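Cytochrome P450 CYP260B1 (Sorangium cellulosum, PDB 5HIW) is a cytochrome P450, a mostly helical haem protein that holds protoporphyrin IX with its iron. Local coordinates at residues S259-P262 and Q263-E267. Numbering follows the deposited sequence.
Sequences SLLP and QAIEE
Leu260, Leu261 and Pro262 meet Gln263, Ala264, Ile265 and Glu266 in a local contact between neighbouring turns at the N-terminal part of helix 261-271. Helical hydrogen bonds set the spacing: Ala264 N donates to Leu260 O (3.0 Å) and Ile265 N to Leu261 O (2.8 Å).

One step earlier, water takes over the bridging. It accepts from Gln263 N (3.0 Å) and donates to both Ser259 O and Gln263 OE1, joining two carbonyl oxygens to the amide N-H. The Gln263 side chain reaches this water because CG sits between the backbone N and carbonyl carbon (chi1 74°) and the chain then runs extended. Its CG packs against Leu260 O, and its amide lies alongside the leucine side chain, with NE2 3.5 Å from Leu260 CD2. The amide is thus held at both ends, since NE2 also bonds to Ile321 O.

This is the K helix of the P450 fold, and Glu267 opens its ExxR motif: the carboxylate forms salt bridges with Arg270, the motif's arginine, and with Arg323, as in the Glu-Arg-Arg triad of the family.

On the apolar side, Leu261 and Ile265 cross at an angle, Leu261 CG standing 4.0 Å from Ile265 CD1. Helix 341-358 meets these turns through Val352 on Leu261, Ala348 on Ile265 and Arg345, which forms a salt bridge with Glu266 OE1, while Leu254 of helix 248-256 packs against Leu260, Leu261 and Ala264.

Pro262 O has two donors, Glu266 N at 3.1 Å, tilted 23° from the carbonyl plane, and a second water. That water also donates to Glu266 OE2 (2.8 Å): Glu266 CG lies 3.5 Å from Pro262 O, and the bend at chi2 (-54°) brings OE2 beside the water.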
ATOM      1  N   SER A 259     -23.536   3.139  -2.882  1.00 32.38           N
ATOM      2  CA  SER A 259     -22.944   3.663  -1.639  1.00 32.04           C
ATOM      3  C   SER A 259     -22.403   2.556  -0.712  1.00 27.35           C
ATOM      4  O   SER A 259     -21.839   2.848   0.392  1.00 23.87           O
ATOM      5  CB  SER A 259     -24.009   4.430  -0.892  1.00 32.99           C
ATOM      6  OG  SER A 259     -24.993   3.529  -0.506  1.00 29.71           O
ATOM      7  N   LEU A 260     -22.544   1.317  -1.165  1.00 25.01           N
ATOM      8  CA  LEU A 260     -21.904   0.177  -0.548  1.00 28.56           C
ATOM      9  C   LEU A 260     -20.413  -0.007  -0.927  1.00 23.03           C
ATOM     10  O   LEU A 260     -19.772  -0.888  -0.448  1.00 22.10           O
ATOM     11  CB  LEU A 260     -22.621  -1.099  -0.935  1.00 29.77           C
ATOM     12  CG  LEU A 260     -24.054  -1.292  -0.491  1.00 37.00           C
ATOM     13  CD1 LEU A 260     -24.600  -2.492  -1.258  1.00 33.56           C
ATOM     14  CD2 LEU A 260     -24.151  -1.550   0.981  1.00 34.17           C
ATOM     15  N   LEU A 261     -19.927   0.793  -1.865  1.00 26.67           N
ATOM     16  CA  LEU A 261     -18.579   0.602  -2.347  1.00 24.07           C
ATOM     17  C   LEU A 261     -17.505   0.734  -1.213  1.00 19.84           C
ATOM     18  O   LEU A 261     -16.623  -0.116  -1.110  1.00 21.08           O
ATOM     19  CB  LEU A 261     -18.262   1.474  -3.598  1.00 21.99           C
ATOM     20  CG  LEU A 261     -16.879   1.203  -4.196  1.00 22.24           C
ATOM     21  CD1 LEU A 261     -16.647  -0.234  -4.676  1.00 20.81           C
ATOM     22  CD2 LEU A 261     -16.619   2.139  -5.340  1.00 23.39           C
ATOM     23  N   PRO A 262     -17.604   1.744  -0.351  1.00 20.02           N
ATOM     24  CA  PRO A 262     -16.598   1.854   0.732  1.00 18.66           C
ATOM     25  C   PRO A 262     -16.517   0.643   1.621  1.00 18.68           C
ATOM     26  O   PRO A 262     -15.369   0.179   1.959  1.00 18.62           O
ATOM     27  CB  PRO A 262     -17.010   3.132   1.479  1.00 20.81           C
ATOM     28  CG  PRO A 262     -17.804   3.945   0.463  1.00 20.29           C
ATOM     29  CD  PRO A 262     -18.516   2.931  -0.384  1.00 21.50           C
ATOM     30  N   GLN A 263     -17.671   0.078   1.992  1.00 18.51           N
ATOM     31  CA  GLN A 263     -17.551  -1.099   2.841  1.00 19.99           C
ATOM     32  C   GLN A 263     -17.117  -2.353   2.035  1.00 17.36           C
ATOM     33  O   GLN A 263     -16.505  -3.279   2.594  1.00 17.20           O
ATOM     34  CB  GLN A 263     -18.891  -1.311   3.580  1.00 22.92           C
ATOM     35  CG  GLN A 263     -19.968  -1.863   2.671  1.00 28.26           C
ATOM     36  CD  GLN A 263     -21.346  -1.773   3.311  1.00 30.30           C
ATOM     37  OE1 GLN A 263     -21.733  -0.698   3.688  1.00 29.83           O
ATOM     38  NE2 GLN A 263     -22.046  -2.891   3.465  1.00 28.53           N
ATOM     39  N   ALA A 264     -17.435  -2.400   0.739  1.00 18.33           N
ATOM     40  CA  ALA A 264     -16.907  -3.394  -0.175  1.00 18.44           C
ATOM     41  C   ALA A 264     -15.398  -3.304  -0.239  1.00 17.63           C
ATOM     42  O   ALA A 264     -14.711  -4.347  -0.266  1.00 18.48           O
ATOM     43  CB  ALA A 264     -17.524  -3.306  -1.564  1.00 21.54           C
ATOM     44  N   ILE A 265     -14.856  -2.090  -0.269  1.00 17.50           N
ATOM     45  CA  ILE A 265     -13.442  -1.925  -0.242  1.00 16.04           C
ATOM     46  C   ILE A 265     -12.814  -2.475   1.025  1.00 15.87           C
ATOM     47  O   ILE A 265     -11.743  -3.118   0.994  1.00 15.73           O
ATOM     48  CB  ILE A 265     -13.052  -0.413  -0.572  1.00 15.49           C
ATOM     49  CG1 ILE A 265     -13.428  -0.082  -2.040  1.00 18.00           C
ATOM     50  CG2 ILE A 265     -11.576  -0.167  -0.258  1.00 18.10           C
ATOM     51  CD1 ILE A 265     -13.312   1.423  -2.354  1.00 18.46           C
ATOM     52  N   GLU A 266     -13.430  -2.213   2.185  1.00 16.32           N
ATOM     53  CA  GLU A 266     -12.921  -2.692   3.444  1.00 15.52           C
ATOM     54  C   GLU A 266     -12.902  -4.222   3.408  1.00 16.20           C
ATOM     55  O   GLU A 266     -11.903  -4.849   3.742  1.00 17.59           O
ATOM     56  CB  GLU A 266     -13.763  -2.199   4.632  1.00 17.61           C
ATOM     57  CG  GLU A 266     -13.672  -0.658   4.891  1.00 20.47           C
ATOM     58  CD  GLU A 266     -12.194  -0.248   5.048  1.00 21.76           C
ATOM     59  OE1 GLU A 266     -11.570  -0.572   6.095  1.00 21.79           O
ATOM     60  OE2 GLU A 266     -11.637   0.358   4.095  1.00 21.38           O
ATOM     61  N   GLU A 267     -13.947  -4.804   2.889  1.00 16.75           N
ATOM     62  CA  GLU A 267     -13.960  -6.300   2.791  1.00 17.61           C
ATOM     63  C   GLU A 267     -12.912  -6.859   1.803  1.00 17.42           C
ATOM     64  O   GLU A 267     -12.265  -7.837   2.120  1.00 17.55           O
ATOM     65  CB  GLU A 267     -15.353  -6.767   2.442  1.00 18.25           C
ATOM     66  CG  GLU A 267     -15.560  -8.252   2.247  1.00 19.52           C
ATOM     67  CD  GLU A 267     -15.281  -9.124   3.455  1.00 17.12           C
ATOM     68  OE1 GLU A 267     -14.715  -8.718   4.443  1.00 18.29           O
ATOM     69  OE2 GLU A 267     -15.621 -10.338   3.384  1.00 20.97           O
TER
HETATM   70  O   HOH W   1     -20.292   1.431   2.194  1.00 24.69           O
HETATM   71  O   HOH W   2     -13.244   1.905   2.358  1.00 22.69           O